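Ribonucleoside-diphosphate reductase (Pseudomonas aeruginosa, PDB 5IM3) probably catalyses the reduction of ribonucleoside diphosphates to deoxyribonucleotides for DNA synthesis, and binds dATP at allosteric sites. Local coordinates at residues A[55-60]-A[115-120]; A[378-383]-A[408-413]. All blocks are in the same frame, centred on the assembly; numbering follows the deposited sequence.

Read from the N terminus, contact 1 comes first: within an ATP cone, it brings the end of helix 46-60 against the start of helix 115-138, closing a mostly helical loop of 54 residues. Contact 2 opens only after contact 1 has closed, in the barrel domain, and closes a shorter loop of 24 residues, from the turn after strand 373-377 to the loop after strand 401-405. The two are thus in series, neither nested nor crossed. Contacts 1 and 2 lie on opposite sides of the chain's centre, their centres about 91 Å apart. Each borders a different dATP, a worked example of one chain holding the same nucleotide at separate, distant sites.

Contact 1: A[55-60]-A[115-120]; sequences KAFLAV and QKVARD. With DTP (2'-deoxyadenosine 5'-triphosphate), chain D.
Ala56 and Val117 meet beside the adenine of a dATP bound in an ATP cone domain, where the end of helix 46-60 packs on the start of helix 115-138. The Ala56 methyl touches both the valine and the base: Ala56 CB is 3.7 Å from Val117 CG1 and 3.7 Å from N3 of the adenine. Val117 divides its two branches. With CG1 anti to the backbone N (chi1 -176°), that methyl rests over the face of Phe57 in a CH-pi contact, 4.0 Å from the ring centroid and 11° off its normal, while Val117 CG2 meets Val60 CG2 at 3.7 Å.

The axes of segments 55-60 and 115-120 cross at 111° and come within 9.0 Å, within the helices of the cone, where Phe57 also touches Leu109 of helix 98-111 and Val75 of helix 69-88. The base is lined from both helices: the backbone O of Asp120 comes to 3.2 Å from C2 of the adenine, and Ala59 CB lies 3.5 Å from N1. Tyr124 and Arg132, farther along helix 115-138, hydrogen-bond to the same dATP, and Arg119 forms salt bridges with Glu106 and Glu126 of the second subunit.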
loop_
_atom_site.group_PDB
_atom_site.type_symbol
_atom_site.label_atom_id
_atom_site.label_comp_id
_atom_site.label_asym_id
_atom_site.label_seq_id
_atom_site.Cartn_x
_atom_site.Cartn_y
_atom_site.Cartn_z
ATOM N N LYS A 55 -34.380 48.716 -24.438
ATOM C CA LYS A 55 -35.308 49.364 -23.517
ATOM C C LYS A 55 -34.802 49.281 -22.083
ATOM O O LYS A 55 -34.879 50.259 -21.330
ATOM C CB LYS A 55 -36.694 48.726 -23.614
ATOM C CG LYS A 55 -37.425 48.921 -24.938
ATOM C CD LYS A 55 -38.877 48.456 -24.808
ATOM C CE LYS A 55 -39.569 48.272 -26.154
ATOM N NZ LYS A 55 -40.336 46.985 -26.230
ATOM N N ALA A 56 -34.276 48.119 -21.687
ATOM C CA ALA A 56 -33.842 47.932 -20.307
ATOM C C ALA A 56 -32.594 48.745 -19.992
ATOM O O ALA A 56 -32.432 49.215 -18.861
ATOM C CB ALA A 56 -33.593 46.449 -20.031
ATOM N N PHE A 57 -31.698 48.919 -20.966
ATOM C CA PHE A 57 -30.538 49.774 -20.739
ATOM C C PHE A 57 -30.957 51.230 -20.600
ATOM O O PHE A 57 -30.483 51.937 -19.703
ATOM C CB PHE A 57 -29.528 49.611 -21.873
ATOM C CG PHE A 57 -28.564 48.474 -21.670
ATOM C CD1 PHE A 57 -27.398 48.660 -20.946
ATOM C CD2 PHE A 57 -28.821 47.224 -22.208
ATOM C CE1 PHE A 57 -26.510 47.620 -20.759
ATOM C CE2 PHE A 57 -27.936 46.179 -22.023
ATOM C CZ PHE A 57 -26.781 46.376 -21.298
ATOM N N LEU A 58 -31.855 51.695 -21.470
ATOM C CA LEU A 58 -32.313 53.076 -21.405
ATOM C C LEU A 58 -33.191 53.349 -20.194
ATOM O O LEU A 58 -33.434 54.517 -19.882
ATOM C CB LEU A 58 -33.070 53.435 -22.684
ATOM C CG LEU A 58 -32.181 53.733 -23.892
ATOM C CD1 LEU A 58 -33.013 53.779 -25.165
ATOM C CD2 LEU A 58 -31.422 55.045 -23.695
ATOM N N ALA A 59 -33.661 52.310 -19.506
ATOM C CA ALA A 59 -34.472 52.522 -18.314
ATOM C C ALA A 59 -33.602 52.828 -17.102
ATOM O O ALA A 59 -33.920 53.727 -16.317
ATOM C CB ALA A 59 -35.343 51.294 -18.048
ATOM N N VAL A 60 -32.497 52.102 -16.942
ATOM C CA VAL A 60 -31.636 52.322 -15.787
ATOM C C VAL A 60 -30.723 53.520 -16.018
ATOM O O VAL A 60 -30.413 54.254 -15.074
ATOM C CB VAL A 60 -30.834 51.047 -15.476
ATOM C CG1 VAL A 60 -31.771 49.847 -15.401
ATOM C CG2 VAL A 60 -29.753 50.816 -16.514
ATOM N N GLN A 115 -25.785 43.565 -13.618
ATOM C CA GLN A 115 -26.654 43.341 -12.467
ATOM C C GLN A 115 -27.827 44.312 -12.449
ATOM O O GLN A 115 -28.966 43.907 -12.196
ATOM C CB GLN A 115 -25.848 43.452 -11.172
ATOM C CG GLN A 115 -26.590 42.961 -9.934
ATOM C CD GLN A 115 -27.050 44.090 -9.031
ATOM O OE1 GLN A 115 -26.439 45.158 -8.992
ATOM N NE2 GLN A 115 -28.133 43.858 -8.296
ATOM N N LYS A 116 -27.572 45.597 -12.712
ATOM C CA LYS A 116 -28.630 46.597 -12.610
ATOM C C LYS A 116 -29.596 46.516 -13.786
ATOM O O LYS A 116 -30.798 46.751 -13.623
ATOM C CB LYS A 116 -28.023 47.996 -12.512
ATOM C CG LYS A 116 -27.118 48.184 -11.305
ATOM C CD LYS A 116 -26.506 49.580 -11.268
ATOM C CE LYS A 116 -25.559 49.739 -10.084
ATOM N NZ LYS A 116 -24.969 51.107 -10.015
ATOM N N VAL A 117 -29.096 46.194 -14.979
ATOM C CA VAL A 117 -29.986 46.076 -16.128
ATOM C C VAL A 117 -30.755 44.763 -16.071
ATOM O O VAL A 117 -31.946 44.714 -16.400
ATOM C CB VAL A 117 -29.198 46.208 -17.445
ATOM C CG1 VAL A 117 -30.150 46.172 -18.636
ATOM C CG2 VAL A 117 -28.388 47.493 -17.466
ATOM N N ALA A 118 -30.093 43.682 -15.649
ATOM C CA ALA A 118 -30.766 42.391 -15.565
ATOM C C ALA A 118 -31.911 42.435 -14.561
ATOM O O ALA A 118 -33.015 41.956 -14.843
ATOM C CB ALA A 118 -29.767 41.297 -15.194
ATOM N N ARG A 119 -31.669 43.010 -13.381
ATOM C CA ARG A 119 -32.691 42.996 -12.340
ATOM C C ARG A 119 -33.871 43.885 -12.712
ATOM O O ARG A 119 -35.022 43.560 -12.401
ATOM C CB ARG A 119 -32.094 43.420 -10.997
ATOM C CG ARG A 119 -32.023 44.918 -10.765
ATOM C CD ARG A 119 -31.215 45.239 -9.514
ATOM N NE ARG A 119 -31.624 44.443 -8.358
ATOM C CZ ARG A 119 -32.639 44.746 -7.552
ATOM N NH1 ARG A 119 -33.369 45.833 -7.768
ATOM N NH2 ARG A 119 -32.930 43.953 -6.526
ATOM N N ASP A 120 -33.614 45.010 -13.380
ATOM C CA ASP A 120 -34.724 45.843 -13.826
ATOM C C ASP A 120 -35.452 45.199 -14.997
ATOM O O ASP A 120 -36.653 45.428 -15.182
ATOM C CB ASP A 120 -34.222 47.241 -14.185
ATOM C CG ASP A 120 -33.866 48.055 -12.955
ATOM O OD1 ASP A 120 -34.730 48.178 -12.063
ATOM O OD2 ASP A 120 -32.722 48.550 -12.867
HETATM P PG DTP D . -46.450 42.872 -22.371
HETATM O O1G DTP D . -46.078 42.928 -23.768
HETATM O O2G DTP D . -46.870 44.190 -21.803
HETATM O O3G DTP D . -47.500 41.843 -22.075
HETATM P PB DTP D . -43.644 42.302 -21.876
HETATM O O1B DTP D . -43.457 41.661 -23.189
HETATM O O2B DTP D . -42.888 41.532 -20.804
HETATM O O3B DTP D . -45.190 42.412 -21.517
HETATM P PA DTP D . -43.079 44.823 -23.161
HETATM O O1A DTP D . -43.314 46.205 -22.695
HETATM O O2A DTP D . -44.079 44.409 -24.252
HETATM O O3A DTP D . -43.163 43.815 -21.932
HETATM O "O5'" DTP D . -41.629 44.548 -23.702
HETATM C "C5'" DTP D . -40.502 45.129 -23.029
HETATM C "C4'" DTP D . -39.490 44.087 -22.618
HETATM O "O4'" DTP D . -38.187 44.703 -22.552
HETATM C "C3'" DTP D . -39.745 43.446 -21.246
HETATM O "O3'" DTP D . -39.823 42.025 -21.362
HETATM C "C2'" DTP D . -38.529 43.837 -20.405
HETATM C "C1'" DTP D . -37.844 44.934 -21.202
HETATM N N9 DTP D . -38.226 46.297 -20.838
HETATM C C8 DTP D . -39.031 47.175 -21.513
HETATM N N7 DTP D . -39.224 48.312 -20.889
HETATM C C5 DTP D . -38.491 48.174 -19.720
HETATM C C6 DTP D . -38.283 49.031 -18.623
HETATM N N6 DTP D . -38.875 50.220 -18.487
HETATM N N1 DTP D . -37.472 48.598 -17.636
HETATM C C2 DTP D . -36.920 47.387 -17.741
HETATM N N3 DTP D . -37.058 46.485 -18.714
HETATM C C4 DTP D . -37.862 46.941 -19.681
#

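Contact 2: A[378-383]-A[408-413]; sequences VPDDLS and PVRALG. With DTP (2'-deoxyadenosine 5'-triphosphate), chain G.
Asp380 and Arg410 form a salt bridge beside a bound dATP. Both NE and NH2 of Arg410 donate to the same oxygen, Asp380 OD2, each at 2.9 Å and both close to the guanidinium plane. NE meets the syn lone pair of Asp380 OD2, whereas NH2 comes from above the carboxylate plane, which is turned 51° from the guanidinium. Asp380 OD1 accepts the backbone N-H of Arg410 at 3.0 Å (N to OD1), from well above the carboxylate plane, and the O3' hydroxyl of the dATP at 2.7 Å.

Arg410 in turn passes to the phosphates: NH2 bonds O3G of the dATP at 2.9 Å, and C5' of the sugar lies over one guanidinium face. The arginine probably balances negative charge from both carboxylate and triphosphate. A bend at chi3 (63°) turns the guanidinium back to the aspartate.

In the second shell, Asp380 is the centre of an inverse gamma turn, and its CB lies 3.2 Å from the O of Pro408. Val378 CG1 and Val409 CG2 pack at 4.0 Å. Lys397 and Val440 of a third subunit also bond this dATP, consistent with the specificity site of class I reductases at a subunit interface.

The two segments follow neighbouring parallel strands, 373-377 and 401-405, of a beta-alpha-beta unit whose helix 382-395 has Asp381 as N-cap and sets Ile385 against both valines.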
loop_
_atom_site.group_PDB
_atom_site.type_symbol
_atom_site.label_atom_id
_atom_site.label_comp_id
_atom_site.label_asym_id
_atom_site.label_seq_id
_atom_site.Cartn_x
_atom_site.Cartn_y
_atom_site.Cartn_z
ATOM N N VAL A 378 -22.986 -28.390 25.436
ATOM C CA VAL A 378 -22.772 -29.586 24.621
ATOM C C VAL A 378 -21.828 -30.523 25.368
ATOM O O VAL A 378 -20.734 -30.094 25.753
ATOM C CB VAL A 378 -22.203 -29.235 23.236
ATOM C CG1 VAL A 378 -22.186 -30.465 22.343
ATOM C CG2 VAL A 378 -23.014 -28.128 22.588
ATOM N N PRO A 379 -22.202 -31.780 25.595
ATOM C CA PRO A 379 -21.302 -32.707 26.287
ATOM C C PRO A 379 -20.240 -33.287 25.360
ATOM O O PRO A 379 -20.401 -33.353 24.140
ATOM C CB PRO A 379 -22.248 -33.805 26.790
ATOM C CG PRO A 379 -23.356 -33.805 25.810
ATOM C CD PRO A 379 -23.530 -32.374 25.369
ATOM N N ASP A 380 -19.139 -33.721 25.976
ATOM C CA ASP A 380 -17.991 -34.250 25.246
ATOM C C ASP A 380 -18.164 -35.728 24.904
ATOM O O ASP A 380 -17.266 -36.537 25.160
ATOM C CB ASP A 380 -16.709 -34.047 26.063
ATOM C CG ASP A 380 -15.449 -34.443 25.300
ATOM O OD1 ASP A 380 -15.392 -34.208 24.076
ATOM O OD2 ASP A 380 -14.517 -34.993 25.928
ATOM N N ASP A 381 -19.307 -36.098 24.329
ATOM C CA ASP A 381 -19.476 -37.426 23.759
ATOM C C ASP A 381 -20.281 -37.302 22.474
ATOM O O ASP A 381 -21.086 -36.379 22.315
ATOM C CB ASP A 381 -20.144 -38.410 24.755
ATOM C CG ASP A 381 -21.555 -38.027 25.108
ATOM O OD1 ASP A 381 -21.741 -37.225 26.044
ATOM O OD2 ASP A 381 -22.479 -38.557 24.461
ATOM N N LEU A 382 -20.041 -38.234 21.551
ATOM C CA LEU A 382 -20.608 -38.118 20.210
ATOM C C LEU A 382 -22.129 -38.183 20.231
ATOM O O LEU A 382 -22.797 -37.467 19.474
ATOM C CB LEU A 382 -20.049 -39.214 19.300
ATOM C CG LEU A 382 -20.273 -38.982 17.799
ATOM C CD1 LEU A 382 -19.526 -37.753 17.318
ATOM C CD2 LEU A 382 -19.868 -40.223 16.998
ATOM N N SER A 383 -22.697 -39.048 21.071
ATOM C CA SER A 383 -24.150 -39.135 21.170
ATOM C C SER A 383 -24.740 -37.833 21.699
ATOM O O SER A 383 -25.730 -37.325 21.160
ATOM C CB SER A 383 -24.538 -40.310 22.063
ATOM O OG SER A 383 -25.943 -40.475 22.110
ATOM N N PRO A 408 -16.869 -27.827 26.342
ATOM C CA PRO A 408 -16.531 -29.163 26.867
ATOM C C PRO A 408 -15.989 -30.128 25.824
ATOM O O PRO A 408 -15.366 -31.130 26.202
ATOM C CB PRO A 408 -17.866 -29.666 27.446
ATOM C CG PRO A 408 -18.687 -28.438 27.664
ATOM C CD PRO A 408 -18.285 -27.490 26.573
ATOM N N VAL A 409 -16.194 -29.865 24.537
ATOM C CA VAL A 409 -15.852 -30.821 23.488
ATOM C C VAL A 409 -14.350 -30.767 23.223
ATOM O O VAL A 409 -13.787 -29.691 22.999
ATOM C CB VAL A 409 -16.664 -30.530 22.215
ATOM C CG1 VAL A 409 -16.253 -31.451 21.075
ATOM C CG2 VAL A 409 -18.153 -30.676 22.502
ATOM N N ARG A 410 -13.707 -31.935 23.223
ATOM C CA ARG A 410 -12.250 -32.011 23.190
ATOM C C ARG A 410 -11.691 -31.505 21.864
ATOM O O ARG A 410 -12.328 -31.595 20.811
ATOM C CB ARG A 410 -11.787 -33.444 23.449
ATOM C CG ARG A 410 -12.249 -34.464 22.424
ATOM C CD ARG A 410 -11.917 -35.878 22.883
ATOM N NE ARG A 410 -12.627 -36.224 24.111
ATOM C CZ ARG A 410 -12.655 -37.437 24.653
ATOM N NH1 ARG A 410 -12.004 -38.443 24.082
ATOM N NH2 ARG A 410 -13.340 -37.645 25.767
ATOM N N ALA A 411 -10.467 -30.983 21.926
ATOM C CA ALA A 411 -9.895 -30.196 20.848
ATOM C C ALA A 411 -9.038 -31.058 19.921
ATOM O O ALA A 411 -8.835 -32.253 20.143
ATOM C CB ALA A 411 -9.068 -29.048 21.424
ATOM N N LEU A 412 -8.528 -30.427 18.864
ATOM C CA LEU A 412 -7.620 -31.092 17.940
ATOM C C LEU A 412 -6.485 -31.758 18.704
ATOM O O LEU A 412 -5.894 -31.162 19.608
ATOM C CB LEU A 412 -7.056 -30.085 16.933
ATOM C CG LEU A 412 -6.009 -30.625 15.950
ATOM C CD1 LEU A 412 -6.639 -31.600 14.961
ATOM C CD2 LEU A 412 -5.310 -29.489 15.217
ATOM N N GLY A 413 -6.191 -33.006 18.335
ATOM C CA GLY A 413 -5.097 -33.749 18.920
ATOM C C GLY A 413 -5.456 -34.582 20.130
ATOM O O GLY A 413 -4.607 -35.340 20.608
HETATM P PG DTP G . -14.078 -41.493 26.206
HETATM O O1G DTP G . -12.936 -41.471 25.248
HETATM O O2G DTP G . -13.690 -42.000 27.596
HETATM O O3G DTP G . -14.719 -40.115 26.373
HETATM P PB DTP G . -16.707 -42.074 25.179
HETATM O O1B DTP G . -17.227 -40.933 25.955
HETATM O O2B DTP G . -17.631 -43.285 25.307
HETATM O O3B DTP G . -15.249 -42.447 25.701
HETATM P PA DTP G . -17.356 -40.553 22.893
HETATM O O1A DTP G . -18.124 -39.923 23.953
HETATM O O2A DTP G . -18.326 -41.143 21.896
HETATM O O3A DTP G . -16.564 -41.711 23.635
HETATM O "O5'" DTP G . -16.432 -39.482 22.197
HETATM C "C5'" DTP G . -15.651 -38.534 22.955
HETATM C "C4'" DTP G . -15.197 -37.414 22.051
HETATM O "O4'" DTP G . -14.590 -37.972 20.865
HETATM C "C3'" DTP G . -16.295 -36.462 21.575
HETATM O "O3'" DTP G . -15.825 -35.114 21.589
HETATM C "C2'" DTP G . -16.571 -36.924 20.151
HETATM C "C1'" DTP G . -15.228 -37.472 19.701
HETATM N N9 DTP G . -15.326 -38.562 18.741
HETATM C C8 DTP G . -15.580 -39.876 19.034
HETATM N N7 DTP G . -15.675 -40.650 17.980
HETATM C C5 DTP G . -15.457 -39.787 16.917
HETATM C C6 DTP G . -15.413 -39.988 15.526
HETATM N N6 DTP G . -15.595 -41.175 14.941
HETATM N N1 DTP G . -15.161 -38.916 14.745
HETATM C C2 DTP G . -14.965 -37.729 15.325
HETATM N N3 DTP G . -14.987 -37.415 16.623
HETATM C C4 DTP G . -15.240 -38.497 17.372
#